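Glutathione S-transferase (Ceriporiopsis subvermispora, PDB 6J3E) probably transfers glutathione to electrophilic substrates, as a serine-type fungal glutathione S-transferase. Local coordinates at residues A[4-18]-A[36-48]. Sequence-based numbering, arbitrary orientation.
Sequences VIQFYDIPGNATPDK and IPYKTIWVEYPDI
The indole of Trp42 has Lys18 over one face and Thr40 CG2, from its own strand, over the opposite one. Lys18 CG sits 3.3 Å from the centroid of the six-membered ring of Trp42, and bends at chi2 and chi3 then carry the chain along the indole until NZ makes a cation-pi contact, 4.2 Å from the five-membered ring centroid. Ile10 C and Pro11 N meet CE3 at the edge, near the ring plane. The Asp9 side chain runs beside the indole, the two planes 24° apart. Replacing Trp42 by an alanine removes the indole and is likely to leave the Lys18 chain without the surface it lies on and to open a gap beside Pro11. The Tyr8 ring has Ile41 CG1 over one face and Val43 CG2 at its edge; Ile41 CD1 comes 3.4 Å from Tyr8 CE2. Phe7 and Tyr38 rings, nearly perpendicular at 88°, meet obliquely, with Thr40 OG1 at the Phe7 edge. Strands 5-9 and 38-42 run parallel, the two strands of the beta-alpha-beta unit that opens the thioredoxin-like N-terminal domain, with helix 22-34 as the crossover; strand 73-76 flanks strand 5-9 on its other edge. Five backbone bonds alternate between them, from Lys39 N to Ile5 O through to Val43 N to Asp9 O (2.7 Å). With CG anti to the amide nitrogen (chi1 -162°), the Asp9 carboxylate lies beside Trp42 CZ3; OD2 forms a salt bridge with Arg28 and OD1 accepts from Ile10 N. Past the strands, Ile10 CD1 lies over the Tyr45 ring, 3.9 Å from its centroid, and touches Ile48; Tyr45 in turn neighbours Arg151, and Ile10 neighbours Leu71, both glutathione-binding residues. A water donates to Pro11 O and Glu44 OE1, the latter also bonded to Ser143.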
ATOM      1  N   VAL A   4     -10.890 -18.101 -29.320  1.00 76.70           N
ATOM      2  CA  VAL A   4     -11.160 -17.456 -28.038  1.00 72.37           C
ATOM      3  C   VAL A   4      -9.880 -16.882 -27.446  1.00 71.20           C
ATOM      4  O   VAL A   4      -8.789 -17.068 -27.998  1.00 70.60           O
ATOM      5  CB  VAL A   4     -11.799 -18.443 -27.058  1.00 65.47           C
ATOM      6  CG1 VAL A   4     -13.037 -19.058 -27.673  1.00 69.05           C
ATOM      7  CG2 VAL A   4     -10.790 -19.493 -26.696  1.00 64.84           C
ATOM      8  N   ILE A   5     -10.015 -16.176 -26.316  1.00 71.14           N
ATOM      9  CA  ILE A   5      -8.851 -15.662 -25.593  1.00 68.94           C
ATOM     10  C   ILE A   5      -7.854 -16.780 -25.339  1.00 66.50           C
ATOM     11  O   ILE A   5      -8.210 -17.863 -24.859  1.00 65.33           O
ATOM     12  CB  ILE A   5      -9.272 -15.031 -24.262  1.00 67.29           C
ATOM     13  CG1 ILE A   5     -10.092 -13.782 -24.503  1.00 72.80           C
ATOM     14  CG2 ILE A   5      -8.035 -14.639 -23.435  1.00 61.88           C
ATOM     15  CD1 ILE A   5      -9.225 -12.572 -24.685  1.00 71.96           C
ATOM     16  N   GLN A   6      -6.593 -16.510 -25.627  1.00 62.31           N
ATOM     17  CA  GLN A   6      -5.523 -17.418 -25.275  1.00 67.01           C
ATOM     18  C   GLN A   6      -4.897 -16.950 -23.965  1.00 66.53           C
ATOM     19  O   GLN A   6      -4.582 -15.763 -23.807  1.00 62.89           O
ATOM     20  CB  GLN A   6      -4.503 -17.486 -26.404  1.00 67.44           C
ATOM     21  CG  GLN A   6      -5.142 -17.897 -27.712  1.00 65.80           C
ATOM     22  CD  GLN A   6      -4.132 -18.429 -28.689  1.00 78.34           C
ATOM     23  OE1 GLN A   6      -4.147 -19.616 -29.031  1.00 86.42           O
ATOM     24  NE2 GLN A   6      -3.227 -17.558 -29.138  1.00 74.67           N
ATOM     25  N   PHE A   7      -4.752 -17.875 -23.020  1.00 63.54           N
ATOM     26  CA  PHE A   7      -4.343 -17.568 -21.651  1.00 61.85           C
ATOM     27  C   PHE A   7      -3.149 -18.437 -21.313  1.00 58.60           C
ATOM     28  O   PHE A   7      -3.283 -19.659 -21.218  1.00 61.63           O
ATOM     29  CB  PHE A   7      -5.487 -17.819 -20.671  1.00 57.70           C
ATOM     30  CG  PHE A   7      -5.076 -17.804 -19.221  1.00 60.60           C
ATOM     31  CD1 PHE A   7      -4.357 -16.746 -18.694  1.00 61.37           C
ATOM     32  CD2 PHE A   7      -5.464 -18.830 -18.368  1.00 60.69           C
ATOM     33  CE1 PHE A   7      -4.007 -16.730 -17.347  1.00 60.71           C
ATOM     34  CE2 PHE A   7      -5.119 -18.818 -17.030  1.00 58.34           C
ATOM     35  CZ  PHE A   7      -4.392 -17.765 -16.517  1.00 58.47           C
ATOM     36  N   TYR A   8      -1.995 -17.816 -21.113  1.00 57.62           N
ATOM     37  CA  TYR A   8      -0.754 -18.548 -20.901  1.00 58.09           C
ATOM     38  C   TYR A   8      -0.483 -18.690 -19.411  1.00 56.35           C
ATOM     39  O   TYR A   8      -0.550 -17.711 -18.659  1.00 56.53           O
ATOM     40  CB  TYR A   8       0.403 -17.856 -21.621  1.00 56.33           C
ATOM     41  CG  TYR A   8       0.165 -17.792 -23.125  1.00 63.85           C
ATOM     42  CD1 TYR A   8      -0.686 -16.834 -23.683  1.00 64.18           C
ATOM     43  CD2 TYR A   8       0.773 -18.700 -23.988  1.00 61.95           C
ATOM     44  CE1 TYR A   8      -0.922 -16.784 -25.061  1.00 65.03           C
ATOM     45  CE2 TYR A   8       0.547 -18.647 -25.364  1.00 62.16           C
ATOM     46  CZ  TYR A   8      -0.299 -17.692 -25.892  1.00 64.04           C
ATOM     47  OH  TYR A   8      -0.516 -17.651 -27.248  1.00 64.16           O
ATOM     48  N   ASP A   9      -0.166 -19.913 -19.003  1.00 59.66           N
ATOM     49  CA  ASP A   9      -0.102 -20.310 -17.607  1.00 58.02           C
ATOM     50  C   ASP A   9       1.034 -21.315 -17.467  1.00 57.74           C
ATOM     51  O   ASP A   9       1.483 -21.905 -18.451  1.00 62.06           O
ATOM     52  CB  ASP A   9      -1.458 -20.897 -17.164  1.00 62.19           C
ATOM     53  CG  ASP A   9      -1.648 -20.938 -15.649  1.00 58.43           C
ATOM     54  OD1 ASP A   9      -0.706 -20.643 -14.879  1.00 57.29           O
ATOM     55  OD2 ASP A   9      -2.760 -21.315 -15.234  1.00 58.60           O
ATOM     56  N   ILE A  10       1.506 -21.480 -16.235  1.00 59.17           N
ATOM     57  CA  ILE A  10       2.630 -22.350 -15.899  1.00 53.18           C
ATOM     58  C   ILE A  10       2.066 -23.627 -15.283  1.00 58.97           C
ATOM     59  O   ILE A  10       1.422 -23.552 -14.222  1.00 57.43           O
ATOM     60  CB  ILE A  10       3.587 -21.667 -14.911  1.00 54.22           C
ATOM     61  CG1 ILE A  10       4.175 -20.388 -15.500  1.00 57.90           C
ATOM     62  CG2 ILE A  10       4.682 -22.616 -14.464  1.00 53.15           C
ATOM     63  CD1 ILE A  10       4.905 -19.519 -14.463  1.00 50.15           C
ATOM     64  N   PRO A  11       2.308 -24.798 -15.867  1.00 59.26           N
ATOM     65  CA  PRO A  11       1.773 -26.034 -15.282  1.00 59.97           C
ATOM     66  C   PRO A  11       2.517 -26.426 -14.012  1.00 57.68           C
ATOM     67  O   PRO A  11       3.704 -26.140 -13.841  1.00 53.98           O
ATOM     68  CB  PRO A  11       1.998 -27.066 -16.387  1.00 59.21           C
ATOM     69  CG  PRO A  11       3.292 -26.595 -17.015  1.00 58.64           C
ATOM     70  CD  PRO A  11       3.221 -25.071 -16.990  1.00 57.49           C
ATOM     71  N   GLY A  12       1.800 -27.104 -13.116  1.00 57.16           N
ATOM     72  CA  GLY A  12       2.401 -27.620 -11.904  1.00 58.79           C
ATOM     73  C   GLY A  12       1.692 -28.891 -11.491  1.00 61.63           C
ATOM     74  O   GLY A  12       0.656 -29.257 -12.051  1.00 65.82           O
ATOM     75  N   ASN A  13       2.251 -29.564 -10.493  1.00 55.40           N
ATOM     76  CA  ASN A  13       1.746 -30.874 -10.110  1.00 62.07           C
ATOM     77  C   ASN A  13       0.979 -30.880  -8.797  1.00 64.15           C
ATOM     78  O   ASN A  13       0.509 -31.945  -8.379  1.00 64.36           O
ATOM     79  CB  ASN A  13       2.905 -31.878 -10.071  1.00 58.53           C
ATOM     80  CG  ASN A  13       3.337 -32.284 -11.462  1.00 59.15           C
ATOM     81  OD1 ASN A  13       2.725 -33.160 -12.072  1.00 64.69           O
ATOM     82  ND2 ASN A  13       4.341 -31.604 -12.002  1.00 55.68           N
ATOM     83  N   ALA A  14       0.807 -29.723  -8.151  1.00 63.31           N
ATOM     84  CA  ALA A  14       0.107 -29.704  -6.874  1.00 61.22           C
ATOM     85  C   ALA A  14      -1.324 -30.185  -7.033  1.00 62.50           C
ATOM     86  O   ALA A  14      -1.870 -30.827  -6.127  1.00 66.90           O
ATOM     87  CB  ALA A  14       0.136 -28.298  -6.260  1.00 54.92           C
ATOM     88  N   THR A  15      -1.948 -29.880  -8.167  1.00 61.79           N
ATOM     89  CA  THR A  15      -3.334 -30.258  -8.379  1.00 66.75           C
ATOM     90  C   THR A  15      -3.488 -30.872  -9.757  1.00 65.68           C
ATOM     91  O   THR A  15      -2.758 -30.522 -10.687  1.00 65.47           O
ATOM     92  CB  THR A  15      -4.311 -29.073  -8.274  1.00 64.48           C
ATOM     93  OG1 THR A  15      -4.138 -28.193  -9.394  1.00 64.91           O
ATOM     94  CG2 THR A  15      -4.131 -28.311  -6.979  1.00 59.73           C
ATOM     95  N   PRO A  16      -4.433 -31.794  -9.907  1.00 69.49           N
ATOM     96  CA  PRO A  16      -4.814 -32.258 -11.249  1.00 69.32           C
ATOM     97  C   PRO A  16      -5.103 -31.131 -12.227  1.00 66.90           C
ATOM     98  O   PRO A  16      -4.918 -31.325 -13.434  1.00 66.79           O
ATOM     99  CB  PRO A  16      -6.064 -33.098 -10.973  1.00 71.65           C
ATOM    100  CG  PRO A  16      -5.861 -33.610  -9.573  1.00 69.75           C
ATOM    101  CD  PRO A  16      -5.094 -32.555  -8.831  1.00 65.93           C
ATOM    102  N   ASP A  17      -5.552 -29.962 -11.747  1.00 67.51           N
ATOM    103  CA  ASP A  17      -5.750 -28.808 -12.627  1.00 66.11           C
ATOM    104  C   ASP A  17      -4.490 -28.427 -13.350  1.00 65.41           C
ATOM    105  O   ASP A  17      -4.567 -27.849 -14.436  1.00 63.70           O
ATOM    106  CB  ASP A  17      -6.183 -27.575 -11.854  1.00 59.30           C
ATOM    107  CG  ASP A  17      -7.322 -27.843 -10.946  1.00 67.86           C
ATOM    108  OD1 ASP A  17      -8.244 -27.027 -10.940  1.00 71.60           O
ATOM    109  OD2 ASP A  17      -7.287 -28.835 -10.183  1.00 78.63           O
ATOM    110  N   LYS A  18      -3.342 -28.727 -12.744  1.00 61.96           N
ATOM    111  CA  LYS A  18      -1.999 -28.240 -13.043  1.00 63.12           C
ATOM    112  C   LYS A  18      -1.873 -26.724 -12.907  1.00 62.17           C
ATOM    113  O   LYS A  18      -0.826 -26.162 -13.252  1.00 62.52           O
ATOM    114  CB  LYS A  18      -1.486 -28.727 -14.416  1.00 62.61           C
ATOM    115  CG  LYS A  18      -1.979 -28.015 -15.641  1.00 63.59           C
ATOM    116  CD  LYS A  18      -2.122 -28.971 -16.823  1.00 67.84           C
ATOM    117  CE  LYS A  18      -0.783 -29.501 -17.256  1.00 63.76           C
ATOM    118  NZ  LYS A  18      -0.872 -30.000 -18.628  1.00 65.98           N
ATOM    119  N   ILE A  36     -15.531 -14.607 -19.355  1.00 68.30           N
ATOM    120  CA  ILE A  36     -14.968 -14.580 -20.705  1.00 60.19           C
ATOM    121  C   ILE A  36     -14.388 -15.952 -21.031  1.00 64.86           C
ATOM    122  O   ILE A  36     -13.635 -16.521 -20.227  1.00 67.03           O
ATOM    123  CB  ILE A  36     -13.914 -13.470 -20.845  1.00 58.88           C
ATOM    124  CG1 ILE A  36     -14.504 -12.140 -20.372  1.00 60.82           C
ATOM    125  CG2 ILE A  36     -13.451 -13.348 -22.291  1.00 60.84           C
ATOM    126  CD1 ILE A  36     -13.507 -11.009 -20.263  1.00 63.92           C
ATOM    127  N   PRO A  37     -14.735 -16.537 -22.174  1.00 68.49           N
ATOM    128  CA  PRO A  37     -14.144 -17.824 -22.547  1.00 62.03           C
ATOM    129  C   PRO A  37     -12.691 -17.652 -22.924  1.00 65.47           C
ATOM    130  O   PRO A  37     -12.292 -16.635 -23.504  1.00 68.68           O
ATOM    131  CB  PRO A  37     -14.969 -18.253 -23.761  1.00 63.82           C
ATOM    132  CG  PRO A  37     -15.417 -16.959 -24.354  1.00 68.18           C
ATOM    133  CD  PRO A  37     -15.695 -16.058 -23.182  1.00 63.28           C
ATOM    134  N   TYR A  38     -11.899 -18.671 -22.611  1.00 62.18           N
ATOM    135  CA  TYR A  38     -10.495 -18.633 -22.974  1.00 64.99           C
ATOM    136  C   TYR A  38      -9.971 -20.047 -23.096  1.00 63.27           C
ATOM    137  O   TYR A  38     -10.575 -21.000 -22.602  1.00 65.75           O
ATOM    138  CB  TYR A  38      -9.669 -17.872 -21.943  1.00 64.35           C
ATOM    139  CG  TYR A  38      -9.824 -18.438 -20.555  1.00 62.26           C
ATOM    140  CD1 TYR A  38     -10.876 -18.040 -19.741  1.00 63.14           C
ATOM    141  CD2 TYR A  38      -8.926 -19.369 -20.058  1.00 60.60           C
ATOM    142  CE1 TYR A  38     -11.022 -18.544 -18.482  1.00 62.32           C
ATOM    143  CE2 TYR A  38      -9.066 -19.876 -18.794  1.00 62.02           C
ATOM    144  CZ  TYR A  38     -10.121 -19.455 -18.013  1.00 61.12           C
ATOM    145  OH  TYR A  38     -10.282 -19.935 -16.749  1.00 60.55           O
ATOM    146  N   LYS A  39      -8.826 -20.156 -23.748  1.00 62.29           N
ATOM    147  CA  LYS A  39      -8.090 -21.401 -23.858  1.00 67.61           C
ATOM    148  C   LYS A  39      -6.773 -21.250 -23.104  1.00 67.35           C
ATOM    149  O   LYS A  39      -6.105 -20.214 -23.214  1.00 63.89           O
ATOM    150  CB  LYS A  39      -7.855 -21.725 -25.337  1.00 70.03           C
ATOM    151  CG  LYS A  39      -6.972 -22.928 -25.611  1.00 77.61           C
ATOM    152  CD  LYS A  39      -6.665 -23.061 -27.109  1.00 85.18           C
ATOM    153  CE  LYS A  39      -6.385 -21.713 -27.758  1.00 79.98           C
ATOM    154  NZ  LYS A  39      -5.126 -21.742 -28.550  1.00 84.54           N
ATOM    155  N   THR A  40      -6.400 -22.269 -22.340  1.00 64.23           N
ATOM    156  CA  THR A  40      -5.154 -22.213 -21.591  1.00 65.41           C
ATOM    157  C   THR A  40      -4.014 -22.826 -22.394  1.00 63.89           C
ATOM    158  O   THR A  40      -4.157 -23.914 -22.955  1.00 68.06           O
ATOM    159  CB  THR A  40      -5.277 -22.922 -20.245  1.00 62.58           C
ATOM    160  OG1 THR A  40      -6.209 -22.212 -19.425  1.00 58.05           O
ATOM    161  CG2 THR A  40      -3.906 -22.934 -19.545  1.00 59.66           C
ATOM    162  N   ILE A  41      -2.881 -22.127 -22.431  1.00 64.35           N
ATOM    163  CA  ILE A  41      -1.658 -22.597 -23.069  1.00 65.79           C
ATOM    164  C   ILE A  41      -0.581 -22.732 -21.988  1.00 65.57           C
ATOM    165  O   ILE A  41      -0.168 -21.729 -21.390  1.00 62.35           O
ATOM    166  CB  ILE A  41      -1.199 -21.648 -24.182  1.00 58.05           C
ATOM    167  CG1 ILE A  41      -2.292 -21.501 -25.237  1.00 67.42           C
ATOM    168  CG2 ILE A  41       0.068 -22.166 -24.781  1.00 57.51           C
ATOM    169  CD1 ILE A  41      -1.867 -20.804 -26.497  1.00 68.27           C
ATOM    170  N   TRP A  42      -0.110 -23.962 -21.763  1.00 60.18           N
ATOM    171  CA  TRP A  42       0.788 -24.278 -20.653  1.00 60.23           C
ATOM    172  C   TRP A  42       2.238 -24.067 -21.068  1.00 61.29           C
ATOM    173  O   TRP A  42       2.707 -24.672 -22.038  1.00 61.34           O
ATOM    174  CB  TRP A  42       0.550 -25.713 -20.178  1.00 60.71           C
ATOM    175  CG  TRP A  42      -0.864 -25.893 -19.639  1.00 64.46           C
ATOM    176  CD1 TRP A  42      -1.932 -26.470 -20.282  1.00 62.61           C
ATOM    177  CD2 TRP A  42      -1.365 -25.431 -18.378  1.00 60.26           C
ATOM    178  NE1 TRP A  42      -3.052 -26.417 -19.482  1.00 62.83           N
ATOM    179  CE2 TRP A  42      -2.728 -25.786 -18.310  1.00 61.60           C
ATOM    180  CE3 TRP A  42      -0.789 -24.762 -17.297  1.00 59.81           C
ATOM    181  CZ2 TRP A  42      -3.515 -25.495 -17.205  1.00 62.72           C
ATOM    182  CZ3 TRP A  42      -1.568 -24.488 -16.194  1.00 57.07           C
ATOM    183  CH2 TRP A  42      -2.915 -24.851 -16.156  1.00 64.86           C
ATOM    184  N   VAL A  43       2.952 -23.224 -20.321  1.00 60.35           N
ATOM    185  CA  VAL A  43       4.307 -22.817 -20.677  1.00 57.43           C
ATOM    186  C   VAL A  43       5.242 -23.066 -19.503  1.00 58.37           C
ATOM    187  O   VAL A  43       4.981 -22.615 -18.382  1.00 58.85           O
ATOM    188  CB  VAL A  43       4.354 -21.340 -21.112  1.00 60.49           C
ATOM    189  CG1 VAL A  43       5.800 -20.898 -21.339  1.00 54.83           C
ATOM    190  CG2 VAL A  43       3.507 -21.141 -22.376  1.00 54.34           C
ATOM    191  N   GLU A  44       6.335 -23.779 -19.759  1.00 63.45           N
ATOM    192  CA  GLU A  44       7.314 -24.023 -18.713  1.00 55.07           C
ATOM    193  C   GLU A  44       8.092 -22.746 -18.428  1.00 57.40           C
ATOM    194  O   GLU A  44       8.283 -21.898 -19.308  1.00 56.14           O
ATOM    195  CB  GLU A  44       8.269 -25.148 -19.113  1.00 55.98           C
ATOM    196  CG  GLU A  44       7.614 -26.512 -19.294  1.00 56.21           C
ATOM    197  CD  GLU A  44       7.088 -27.117 -17.995  1.00 63.39           C
ATOM    198  OE1 GLU A  44       7.528 -26.692 -16.904  1.00 59.55           O
ATOM    199  OE2 GLU A  44       6.224 -28.022 -18.069  1.00 68.19           O
ATOM    200  N   TYR A  45       8.537 -22.619 -17.178  1.00 55.00           N
ATOM    201  CA  TYR A  45       9.309 -21.458 -16.738  1.00 57.68           C
ATOM    202  C   TYR A  45      10.411 -21.056 -17.706  1.00 57.20           C
ATOM    203  O   TYR A  45      10.481 -19.868 -18.061  1.00 61.63           O
ATOM    204  CB  TYR A  45       9.890 -21.726 -15.340  1.00 55.44           C
ATOM    205  CG  TYR A  45       9.187 -20.964 -14.244  1.00 57.03           C
ATOM    206  CD1 TYR A  45       9.355 -19.585 -14.116  1.00 55.42           C
ATOM    207  CD2 TYR A  45       8.343 -21.611 -13.348  1.00 51.78           C
ATOM    208  CE1 TYR A  45       8.711 -18.874 -13.115  1.00 56.43           C
ATOM    209  CE2 TYR A  45       7.683 -20.903 -12.342  1.00 56.04           C
ATOM    210  CZ  TYR A  45       7.878 -19.538 -12.227  1.00 58.90           C
ATOM    211  OH  TYR A  45       7.231 -18.823 -11.237  1.00 61.93           O
ATOM    212  N   PRO A  46      11.278 -21.956 -18.180  1.00 55.15           N
ATOM    213  CA  PRO A  46      12.400 -21.501 -19.014  1.00 58.90           C
ATOM    214  C   PRO A  46      11.990 -21.063 -20.426  1.00 59.57           C
ATOM    215  O   PRO A  46      12.788 -20.399 -21.102  1.00 53.77           O
ATOM    216  CB  PRO A  46      13.334 -22.719 -19.039  1.00 57.98           C
ATOM    217  CG  PRO A  46      12.433 -23.890 -18.788  1.00 58.64           C
ATOM    218  CD  PRO A  46      11.314 -23.415 -17.933  1.00 49.68           C
ATOM    219  N   ASP A  47      10.780 -21.397 -20.878  1.00 54.86           N
ATOM    220  CA  ASP A  47      10.286 -20.978 -22.179  1.00 56.33           C
ATOM    221  C   ASP A  47       9.506 -19.681 -22.122  1.00 57.21           C
ATOM    222  O   ASP A  47       9.064 -19.202 -23.171  1.00 62.17           O
ATOM    223  CB  ASP A  47       9.379 -22.049 -22.802  1.00 56.63           C
ATOM    224  CG  ASP A  47       9.958 -23.448 -22.704  1.00 60.56           C
ATOM    225  OD1 ASP A  47      11.195 -23.601 -22.780  1.00 54.84           O
ATOM    226  OD2 ASP A  47       9.159 -24.399 -22.539  1.00 64.71           O
ATOM    227  N   ILE A  48       9.315 -19.107 -20.935  1.00 56.48           N
ATOM    228  CA  ILE A  48       8.393 -17.984 -20.807  1.00 55.05           C
ATOM    229  C   ILE A  48       8.863 -16.817 -21.667  1.00 54.57           C
ATOM    230  O   ILE A  48       8.096 -16.251 -22.455  1.00 54.43           O
ATOM    231  CB  ILE A  48       8.235 -17.582 -19.331  1.00 53.68           C
ATOM    232  CG1 ILE A  48       7.398 -18.624 -18.594  1.00 61.48           C
ATOM    233  CG2 ILE A  48       7.578 -16.237 -19.211  1.00 49.42           C
ATOM    234  CD1 ILE A  48       7.300 -18.388 -17.090  1.00 51.50           C
TER
HETATM  235  O   HOH W   1     -12.787 -14.821 -25.855  1.00 70.42           O
HETATM  236  O   HOH W   2       6.326 -26.931 -14.430  1.00 56.26           O